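Local coordinates for DUF5624 domain-containing protein (Legionella pneumophila subsp. pneumophila, PDB 4JX2) that is of unknown function but is probably secreted, carries a DUF5624 domain and combines helices with a small mixed sheet in a two-chain assembly, at residues 141-152 against 186-197; 219-227 against 414-423. One frame throughout, in Å; residues are numbered along the deposited sequence.

Interaction 1 of 2, residues 141-152 against 186-197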
loop_
_atom_site.group_PDB
_atom_site.type_symbol
_atom_site.label_atom_id
_atom_site.label_comp_id
_atom_site.label_asym_id
_atom_site.label_seq_id
_atom_site.Cartn_x
_atom_site.Cartn_y
_atom_site.Cartn_z
HETATM N N MSE A 141 -7.350 6.587 -34.145
HETATM C CA MSE A 141 -7.932 5.336 -34.627
HETATM C C MSE A 141 -7.376 4.964 -36.003
HETATM O O MSE A 141 -7.058 3.787 -36.224
HETATM C CB MSE A 141 -9.458 5.375 -34.676
HETATM C CG MSE A 141 -10.047 3.969 -34.758
HETATM SE SE MSE A 141 -11.939 3.898 -35.077
HETATM C CE MSE A 141 -12.517 3.838 -33.308
ATOM N N GLU A 142 -7.223 5.958 -36.912
ATOM C CA GLU A 142 -6.665 5.714 -38.243
ATOM C C GLU A 142 -5.261 5.061 -38.119
ATOM O O GLU A 142 -4.955 4.093 -38.821
ATOM C CB GLU A 142 -6.600 7.019 -39.033
ATOM C CG GLU A 142 -6.092 6.855 -40.465
ATOM C CD GLU A 142 -4.599 6.642 -40.707
ATOM O OE1 GLU A 142 -3.762 7.176 -39.936
ATOM O OE2 GLU A 142 -4.272 5.938 -41.691
ATOM N N ASN A 143 -4.426 5.599 -37.214
ATOM C CA ASN A 143 -3.079 5.122 -36.970
ATOM C C ASN A 143 -3.104 3.752 -36.307
ATOM O O ASN A 143 -2.332 2.876 -36.708
ATOM C CB ASN A 143 -2.320 6.120 -36.128
ATOM C CG ASN A 143 -0.933 5.669 -35.857
ATOM O OD1 ASN A 143 -0.047 5.746 -36.733
ATOM N ND2 ASN A 143 -0.751 5.123 -34.655
ATOM N N LEU A 144 -4.004 3.561 -35.312
ATOM C CA LEU A 144 -4.198 2.290 -34.630
ATOM C C LEU A 144 -4.559 1.201 -35.664
ATOM O O LEU A 144 -3.937 0.135 -35.652
ATOM C CB LEU A 144 -5.273 2.407 -33.540
ATOM C CG LEU A 144 -5.440 1.177 -32.634
ATOM C CD1 LEU A 144 -4.148 0.831 -31.904
ATOM C CD2 LEU A 144 -6.533 1.399 -31.619
ATOM N N LEU A 145 -5.506 1.496 -36.594
ATOM C CA LEU A 145 -5.929 0.585 -37.653
ATOM C C LEU A 145 -4.735 0.260 -38.597
ATOM O O LEU A 145 -4.504 -0.911 -38.925
ATOM C CB LEU A 145 -7.120 1.199 -38.410
ATOM C CG LEU A 145 -7.544 0.595 -39.759
ATOM C CD1 LEU A 145 -7.749 -0.895 -39.679
ATOM C CD2 LEU A 145 -8.819 1.221 -40.229
ATOM N N LYS A 146 -3.971 1.285 -38.996
ATOM C CA LYS A 146 -2.779 1.128 -39.826
ATOM C C LYS A 146 -1.782 0.148 -39.161
ATOM O O LYS A 146 -1.315 -0.789 -39.802
ATOM C CB LYS A 146 -2.131 2.504 -40.055
ATOM C CG LYS A 146 -0.787 2.453 -40.756
ATOM C CD LYS A 146 -0.167 3.838 -40.969
ATOM C CE LYS A 146 0.529 4.388 -39.744
ATOM N NZ LYS A 146 1.189 5.684 -40.028
ATOM N N ASP A 147 -1.503 0.347 -37.871
ATOM C CA ASP A 147 -0.527 -0.457 -37.134
ATOM C C ASP A 147 -1.015 -1.911 -36.893
ATOM O O ASP A 147 -0.181 -2.825 -36.876
ATOM C CB ASP A 147 -0.112 0.262 -35.828
ATOM C CG ASP A 147 0.701 1.547 -36.066
ATOM O OD1 ASP A 147 1.384 1.648 -37.127
ATOM O OD2 ASP A 147 0.694 2.425 -35.184
ATOM N N ILE A 148 -2.350 -2.131 -36.796
ATOM C CA ILE A 148 -2.958 -3.468 -36.662
ATOM C C ILE A 148 -2.826 -4.237 -37.999
ATOM O O ILE A 148 -2.620 -5.453 -37.994
ATOM C CB ILE A 148 -4.431 -3.374 -36.184
ATOM C CG1 ILE A 148 -4.478 -3.042 -34.690
ATOM C CG2 ILE A 148 -5.231 -4.660 -36.481
ATOM C CD1 ILE A 148 -5.684 -2.375 -34.268
ATOM N N GLN A 149 -2.900 -3.517 -39.125
ATOM C CA GLN A 149 -2.755 -4.106 -40.456
ATOM C C GLN A 149 -1.314 -4.575 -40.650
ATOM O O GLN A 149 -1.106 -5.688 -41.132
ATOM C CB GLN A 149 -3.204 -3.127 -41.543
ATOM C CG GLN A 149 -3.243 -3.719 -42.949
ATOM C CD GLN A 149 -3.910 -2.780 -43.926
ATOM O OE1 GLN A 149 -3.759 -1.544 -43.857
ATOM N NE2 GLN A 149 -4.679 -3.352 -44.849
ATOM N N ALA A 150 -0.332 -3.768 -40.209
ATOM C CA ALA A 150 1.094 -4.118 -40.259
ATOM C C ALA A 150 1.360 -5.378 -39.417
ATOM O O ALA A 150 2.040 -6.281 -39.904
ATOM C CB ALA A 150 1.943 -2.954 -39.761
ATOM N N VAL A 151 0.756 -5.474 -38.203
ATOM C CA VAL A 151 0.914 -6.638 -37.321
ATOM C C VAL A 151 0.322 -7.882 -37.961
ATOM O O VAL A 151 0.985 -8.922 -37.922
ATOM C CB VAL A 151 0.340 -6.412 -35.904
ATOM C CG1 VAL A 151 0.156 -7.740 -35.151
ATOM C CG2 VAL A 151 1.239 -5.456 -35.118
ATOM N N LYS A 152 -0.907 -7.782 -38.558
ATOM C CA LYS A 152 -1.561 -8.909 -39.234
ATOM C C LYS A 152 -0.618 -9.514 -40.274
ATOM O O LYS A 152 -0.468 -10.738 -40.327
ATOM C CB LYS A 152 -2.887 -8.490 -39.905
ATOM C CG LYS A 152 -3.747 -9.689 -40.338
ATOM C CD LYS A 152 -5.015 -9.302 -41.095
ATOM C CE LYS A 152 -5.593 -10.434 -41.907
ATOM N NZ LYS A 152 -6.306 -11.405 -41.054
ATOM N N CYS A 186 -6.585 -9.270 -35.309
ATOM C CA CYS A 186 -6.248 -8.175 -36.226
ATOM C C CYS A 186 -7.379 -7.937 -37.217
ATOM O O CYS A 186 -7.785 -6.792 -37.424
ATOM C CB CYS A 186 -4.929 -8.443 -36.944
ATOM S SG CYS A 186 -3.485 -8.447 -35.850
ATOM N N SER A 187 -7.909 -9.021 -37.794
ATOM C CA SER A 187 -8.997 -8.977 -38.765
ATOM C C SER A 187 -10.277 -8.363 -38.131
ATOM O O SER A 187 -10.895 -7.479 -38.728
ATOM C CB SER A 187 -9.263 -10.382 -39.298
ATOM O OG SER A 187 -10.251 -10.373 -40.314
HETATM N N MSE A 188 -10.640 -8.811 -36.917
HETATM C CA MSE A 188 -11.813 -8.329 -36.205
HETATM C C MSE A 188 -11.682 -6.836 -35.869
HETATM O O MSE A 188 -12.520 -6.046 -36.305
HETATM C CB MSE A 188 -12.017 -9.166 -34.943
HETATM C CG MSE A 188 -13.181 -8.719 -34.111
HETATM SE SE MSE A 188 -13.476 -9.970 -32.669
HETATM C CE MSE A 188 -15.307 -9.521 -32.251
ATOM N N ALA A 189 -10.633 -6.458 -35.113
ATOM C CA ALA A 189 -10.359 -5.081 -34.684
ATOM C C ALA A 189 -10.142 -4.136 -35.856
ATOM O O ALA A 189 -10.645 -3.013 -35.822
ATOM C CB ALA A 189 -9.141 -5.055 -33.776
ATOM N N GLY A 190 -9.400 -4.591 -36.872
ATOM C CA GLY A 190 -9.126 -3.828 -38.086
ATOM C C GLY A 190 -10.384 -3.475 -38.845
ATOM O O GLY A 190 -10.661 -2.297 -39.077
ATOM N N ASN A 191 -11.194 -4.482 -39.176
ATOM C CA ASN A 191 -12.442 -4.244 -39.908
ATOM C C ASN A 191 -13.491 -3.520 -39.056
ATOM O O ASN A 191 -14.325 -2.807 -39.616
ATOM C CB ASN A 191 -12.992 -5.521 -40.485
ATOM C CG ASN A 191 -12.172 -6.017 -41.648
ATOM O OD1 ASN A 191 -11.879 -5.277 -42.600
ATOM N ND2 ASN A 191 -11.806 -7.285 -41.603
ATOM N N TYR A 192 -13.413 -3.637 -37.714
ATOM C CA TYR A 192 -14.327 -2.913 -36.840
ATOM C C TYR A 192 -13.996 -1.414 -36.941
ATOM O O TYR A 192 -14.897 -0.604 -37.185
ATOM C CB TYR A 192 -14.264 -3.425 -35.378
ATOM C CG TYR A 192 -14.964 -2.497 -34.409
ATOM C CD1 TYR A 192 -16.352 -2.342 -34.440
ATOM C CD2 TYR A 192 -14.238 -1.713 -33.514
ATOM C CE1 TYR A 192 -16.998 -1.443 -33.596
ATOM C CE2 TYR A 192 -14.875 -0.810 -32.662
ATOM C CZ TYR A 192 -16.260 -0.688 -32.700
ATOM O OH TYR A 192 -16.912 0.208 -31.893
HETATM N N MSE A 193 -12.695 -1.052 -36.789
HETATM C CA MSE A 193 -12.236 0.341 -36.867
HETATM C C MSE A 193 -12.549 0.942 -38.223
HETATM O O MSE A 193 -13.005 2.086 -38.294
HETATM C CB MSE A 193 -10.753 0.439 -36.584
HETATM C CG MSE A 193 -10.436 0.214 -35.135
HETATM SE SE MSE A 193 -8.531 0.250 -34.800
HETATM C CE MSE A 193 -8.592 -0.996 -33.365
ATOM N N SER A 194 -12.374 0.140 -39.289
ATOM C CA SER A 194 -12.667 0.539 -40.654
ATOM C C SER A 194 -14.137 0.965 -40.792
ATOM O O SER A 194 -14.417 2.029 -41.357
ATOM C CB SER A 194 -12.344 -0.601 -41.610
ATOM O OG SER A 194 -12.620 -0.216 -42.944
ATOM N N ASP A 195 -15.058 0.153 -40.216
ATOM C CA ASP A 195 -16.504 0.347 -40.224
ATOM C C ASP A 195 -16.910 1.601 -39.471
ATOM O O ASP A 195 -17.851 2.270 -39.883
ATOM C CB ASP A 195 -17.193 -0.891 -39.632
ATOM C CG ASP A 195 -17.170 -2.121 -40.536
ATOM O OD1 ASP A 195 -16.885 -1.968 -41.758
ATOM O OD2 ASP A 195 -17.454 -3.231 -40.032
ATOM N N VAL A 196 -16.189 1.935 -38.393
ATOM C CA VAL A 196 -16.446 3.130 -37.576
ATOM C C VAL A 196 -16.041 4.390 -38.381
ATOM O O VAL A 196 -16.834 5.341 -38.479
ATOM C CB VAL A 196 -15.722 3.042 -36.199
ATOM C CG1 VAL A 196 -15.599 4.417 -35.533
ATOM C CG2 VAL A 196 -16.411 2.041 -35.275
ATOM N N LEU A 197 -14.820 4.372 -38.970
ATOM C CA LEU A 197 -14.270 5.482 -39.748
ATOM C C LEU A 197 -15.006 5.655 -41.091
ATOM O O LEU A 197 -15.023 6.768 -41.636
ATOM C CB LEU A 197 -12.762 5.301 -39.975
ATOM C CG LEU A 197 -11.872 5.253 -38.731
ATOM C CD1 LEU A 197 -10.552 4.592 -39.038
ATOM C CD2 LEU A 197 -11.659 6.618 -38.127
#
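An antiparallel helix pair within the DUF5624 region brings L145 of helix 136-155 into a hole formed by G190, M193, S194 and L197 of helix 175-197. The branches of L145 divide the work: CD1 rests on the G190 backbone, 3.6 Å from its CA, while CD2 lies over the S194 backbone and meets L197 CD1 at 4.0 Å. The reciprocal knob is M193, a selenomethionine seated among M141, L144, L145 and I148. These two interlocking side chains give the pair a knobs-into-holes core; the axes of the two segments approach to 9.3 Å, with 151° between their directions. M193 reaches across with CG anti to its carbonyl carbon (chi1 -72°), and its CE methyl touches both I148 CD1 and L144 CD2, the latter at 3.6 Å. The chain of selenomethionine M141 crosses that of M193 at a slant, CG against CG, and its SE goes on to V196 CG1 at 3.7 Å. At the other end, K152 CB packs on C186 CB at 3.6 Å, and V151 CG1 touches C186 SG. K152 NZ lies near S187 CB and forms a salt bridge with D183, one turn before S187, while L37 of the second subunit packs on L144 and I148.

Interaction 2 of 2, residues 219-227 against 414-423; sequences YPIPYNNVM and GFPEGISTYP
This is a mainly apolar contact between the loop 414-423 and the start of helix 223-247 with the residues just ahead of it, where I221 packs against F415, P416, I419, Y422 and P423. With CG1 anti to the carbonyl carbon (chi1 -58°), the longer branch of I221 passes across the P416 ring and brings CD1 end-on to P423 CD at 3.7 Å; I419 CG2 lies 3.9 Å from the same CD1. The other branch, CG2, approaches Y422 CE1 obliquely at 3.7 Å, and V226 CG2 meets that ring carbon from the helix. F415 offers its ring edge to I221 CG1, and its CE1 lies over one face of the Y422 ring. A type II turn from P416 to I419 brings both of its end residues to the contact: the I419 side chain crosses P220 at about a right angle, CD1 to CB 3.8 Å, and P416 CG meets P222 CD. The polar link is a weak hydrogen bond from N225 ND2 to G414 O, 2.8 Å long but bent to 125° at the hydrogen. The Y422 hydroxyl is hydrogen-bonded to G410 O. With one bent bond across it, the contact rests chiefly on the fit of prolines, isoleucines and aromatic rings.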
loop_
_atom_site.group_PDB
_atom_site.type_symbol
_atom_site.label_atom_id
_atom_site.label_comp_id
_atom_site.label_asym_id
_atom_site.label_seq_id
_atom_site.Cartn_x
_atom_site.Cartn_y
_atom_site.Cartn_z
ATOM N N TYR A 219 -17.499 -11.841 -36.866
ATOM C CA TYR A 219 -16.494 -12.290 -35.909
ATOM C C TYR A 219 -17.208 -12.766 -34.618
ATOM O O TYR A 219 -17.302 -12.014 -33.646
ATOM C CB TYR A 219 -15.476 -11.157 -35.666
ATOM C CG TYR A 219 -14.759 -10.731 -36.931
ATOM C CD1 TYR A 219 -13.657 -11.435 -37.402
ATOM C CD2 TYR A 219 -15.185 -9.621 -37.660
ATOM C CE1 TYR A 219 -12.998 -11.053 -38.572
ATOM C CE2 TYR A 219 -14.528 -9.223 -38.827
ATOM C CZ TYR A 219 -13.441 -9.951 -39.286
ATOM O OH TYR A 219 -12.793 -9.583 -40.447
ATOM N N PRO A 220 -17.746 -14.015 -34.621
ATOM C CA PRO A 220 -18.559 -14.487 -33.480
ATOM C C PRO A 220 -17.835 -14.682 -32.151
ATOM O O PRO A 220 -18.513 -14.622 -31.128
ATOM C CB PRO A 220 -19.132 -15.821 -33.980
ATOM C CG PRO A 220 -18.229 -16.245 -35.049
ATOM C CD PRO A 220 -17.788 -14.997 -35.721
ATOM N N ILE A 221 -16.511 -14.934 -32.147
ATOM C CA ILE A 221 -15.754 -15.050 -30.901
ATOM C C ILE A 221 -15.573 -13.623 -30.367
ATOM O O ILE A 221 -14.966 -12.791 -31.049
ATOM C CB ILE A 221 -14.400 -15.795 -31.048
ATOM C CG1 ILE A 221 -14.585 -17.217 -31.613
ATOM C CG2 ILE A 221 -13.654 -15.828 -29.699
ATOM C CD1 ILE A 221 -13.387 -17.710 -32.459
ATOM N N PRO A 222 -16.106 -13.293 -29.174
ATOM C CA PRO A 222 -15.917 -11.923 -28.650
ATOM C C PRO A 222 -14.447 -11.515 -28.566
ATOM O O PRO A 222 -13.595 -12.374 -28.316
ATOM C CB PRO A 222 -16.504 -12.004 -27.234
ATOM C CG PRO A 222 -17.441 -13.145 -27.273
ATOM C CD PRO A 222 -16.872 -14.138 -28.235
ATOM N N TYR A 223 -14.144 -10.201 -28.705
ATOM C CA TYR A 223 -12.775 -9.718 -28.496
ATOM C C TYR A 223 -12.406 -9.890 -27.016
ATOM O O TYR A 223 -11.222 -10.022 -26.694
ATOM C CB TYR A 223 -12.557 -8.268 -28.950
ATOM C CG TYR A 223 -11.089 -8.012 -29.188
ATOM C CD1 TYR A 223 -10.475 -8.421 -30.370
ATOM C CD2 TYR A 223 -10.288 -7.444 -28.197
ATOM C CE1 TYR A 223 -9.104 -8.253 -30.570
ATOM C CE2 TYR A 223 -8.913 -7.278 -28.382
ATOM C CZ TYR A 223 -8.328 -7.687 -29.570
ATOM O OH TYR A 223 -6.983 -7.517 -29.774
ATOM N N ASN A 224 -13.433 -9.929 -26.127
ATOM C CA ASN A 224 -13.306 -10.213 -24.701
ATOM C C ASN A 224 -12.495 -11.511 -24.496
ATOM O O ASN A 224 -11.622 -11.542 -23.636
ATOM C CB ASN A 224 -14.694 -10.364 -24.086
ATOM C CG ASN A 224 -15.514 -9.113 -23.827
ATOM O OD1 ASN A 224 -15.024 -8.023 -23.555
ATOM N ND2 ASN A 224 -16.815 -9.283 -23.779
ATOM N N ASN A 225 -12.756 -12.571 -25.326
ATOM C CA ASN A 225 -12.037 -13.852 -25.272
ATOM C C ASN A 225 -10.564 -13.686 -25.710
ATOM O O ASN A 225 -9.676 -14.314 -25.120
ATOM C CB ASN A 225 -12.724 -14.884 -26.138
ATOM C CG ASN A 225 -14.056 -15.392 -25.624
ATOM O OD1 ASN A 225 -14.926 -14.639 -25.145
ATOM N ND2 ASN A 225 -14.272 -16.689 -25.801
ATOM N N VAL A 226 -10.304 -12.824 -26.708
ATOM C CA VAL A 226 -8.950 -12.542 -27.178
ATOM C C VAL A 226 -8.189 -11.867 -26.027
ATOM O O VAL A 226 -7.035 -12.213 -25.784
ATOM C CB VAL A 226 -8.929 -11.708 -28.492
ATOM C CG1 VAL A 226 -7.545 -11.159 -28.806
ATOM C CG2 VAL A 226 -9.433 -12.531 -29.655
HETATM N N MSE A 227 -8.841 -10.944 -25.298
HETATM C CA MSE A 227 -8.208 -10.261 -24.173
HETATM C C MSE A 227 -7.813 -11.233 -23.082
HETATM O O MSE A 227 -6.693 -11.134 -22.604
HETATM C CB MSE A 227 -9.095 -9.161 -23.619
HETATM C CG MSE A 227 -9.045 -7.938 -24.494
HETATM SE SE MSE A 227 -9.893 -6.435 -23.713
HETATM C CE MSE A 227 -11.833 -6.932 -23.984
ATOM N N GLY A 414 -13.490 -21.873 -23.566
ATOM C CA GLY A 414 -14.293 -20.655 -23.461
ATOM C C GLY A 414 -14.915 -20.125 -24.737
ATOM O O GLY A 414 -15.406 -18.994 -24.766
ATOM N N PHE A 415 -14.932 -20.940 -25.785
ATOM C CA PHE A 415 -15.462 -20.527 -27.078
ATOM C C PHE A 415 -16.980 -20.530 -27.125
ATOM O O PHE A 415 -17.591 -21.381 -26.475
ATOM C CB PHE A 415 -14.904 -21.414 -28.195
ATOM C CG PHE A 415 -13.424 -21.184 -28.372
ATOM C CD1 PHE A 415 -12.954 -20.053 -29.037
ATOM C CD2 PHE A 415 -12.496 -22.065 -27.824
ATOM C CE1 PHE A 415 -11.589 -19.822 -29.174
ATOM C CE2 PHE A 415 -11.130 -21.834 -27.959
ATOM C CZ PHE A 415 -10.684 -20.709 -28.624
ATOM N N PRO A 416 -17.618 -19.595 -27.889
ATOM C CA PRO A 416 -19.089 -19.618 -27.980
ATOM C C PRO A 416 -19.607 -20.970 -28.464
ATOM O O PRO A 416 -18.917 -21.656 -29.210
ATOM C CB PRO A 416 -19.405 -18.509 -29.000
ATOM C CG PRO A 416 -18.234 -17.618 -28.996
ATOM C CD PRO A 416 -17.051 -18.503 -28.715
ATOM N N GLU A 417 -20.804 -21.359 -28.008
ATOM C CA GLU A 417 -21.462 -22.615 -28.376
ATOM C C GLU A 417 -21.479 -22.746 -29.896
ATOM O O GLU A 417 -21.913 -21.820 -30.588
ATOM C CB GLU A 417 -22.887 -22.662 -27.790
ATOM C CG GLU A 417 -23.626 -23.974 -28.026
ATOM C CD GLU A 417 -24.208 -24.669 -26.804
ATOM O OE1 GLU A 417 -24.530 -23.983 -25.806
ATOM O OE2 GLU A 417 -24.366 -25.911 -26.861
ATOM N N GLY A 418 -20.905 -23.841 -30.390
ATOM C CA GLY A 418 -20.797 -24.098 -31.820
ATOM C C GLY A 418 -19.420 -23.870 -32.416
ATOM O O GLY A 418 -19.183 -24.269 -33.566
ATOM N N ILE A 419 -18.511 -23.220 -31.646
ATOM C CA ILE A 419 -17.125 -22.894 -32.026
ATOM C C ILE A 419 -16.163 -23.686 -31.121
ATOM O O ILE A 419 -16.402 -23.801 -29.909
ATOM C CB ILE A 419 -16.882 -21.348 -31.947
ATOM C CG1 ILE A 419 -17.816 -20.579 -32.919
ATOM C CG2 ILE A 419 -15.410 -20.982 -32.206
ATOM C CD1 ILE A 419 -18.280 -19.233 -32.455
ATOM N N SER A 420 -15.072 -24.214 -31.703
ATOM C CA SER A 420 -14.073 -25.008 -30.970
ATOM C C SER A 420 -12.709 -24.282 -30.814
ATOM O O SER A 420 -11.992 -24.519 -29.827
ATOM C CB SER A 420 -13.862 -26.357 -31.650
ATOM O OG SER A 420 -13.744 -26.203 -33.055
ATOM N N THR A 421 -12.347 -23.423 -31.782
ATOM C CA THR A 421 -11.087 -22.667 -31.757
ATOM C C THR A 421 -11.235 -21.413 -32.628
ATOM O O THR A 421 -12.288 -21.202 -33.232
ATOM C CB THR A 421 -9.913 -23.581 -32.205
ATOM O OG1 THR A 421 -8.666 -22.945 -31.921
ATOM C CG2 THR A 421 -9.994 -23.978 -33.670
ATOM N N TYR A 422 -10.175 -20.610 -32.722
ATOM C CA TYR A 422 -10.141 -19.430 -33.587
ATOM C C TYR A 422 -10.024 -19.831 -35.060
ATOM O O TYR A 422 -9.242 -20.738 -35.368
ATOM C CB TYR A 422 -8.962 -18.521 -33.210
ATOM C CG TYR A 422 -9.119 -17.884 -31.855
ATOM C CD1 TYR A 422 -9.844 -16.703 -31.698
ATOM C CD2 TYR A 422 -8.580 -18.478 -30.716
ATOM C CE1 TYR A 422 -10.010 -16.116 -30.444
ATOM C CE2 TYR A 422 -8.747 -17.906 -29.455
ATOM C CZ TYR A 422 -9.472 -16.728 -29.324
ATOM O OH TYR A 422 -9.640 -16.161 -28.088
ATOM N N PRO A 423 -10.754 -19.154 -35.988
ATOM C CA PRO A 423 -10.657 -19.495 -37.424
ATOM C C PRO A 423 -9.267 -19.262 -38.016
ATOM O O PRO A 423 -8.536 -18.399 -37.524
ATOM C CB PRO A 423 -11.668 -18.541 -38.070
ATOM C CG PRO A 423 -12.590 -18.179 -36.991
ATOM C CD PRO A 423 -11.725 -18.062 -35.786
#

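Overall arrangement
From the N terminus, the chain passes the three antiparallel strands between 79 and 101 before reaching interaction 1, which closes a 33-residue, partly helical connection between segments 141-152 and 186-197. Interaction 2 opens only afterwards, so the two are in series, neither nested nor crossed. Its 186-residue span takes in the last two strands and helices 315-339, 366-378 and 386-398 before the loop 414-423 returns to the start of helix 223-247. The centres lie 19 Å apart, joined at Y219, whose OH probably hydrogen-bonds to S187 OG and N191 ND2. The C-terminal tail continues along helix 175-197, where V428 O and Q430 N hydrogen-bond the N191 amide; both contacts lie on the same side of the chain's centre.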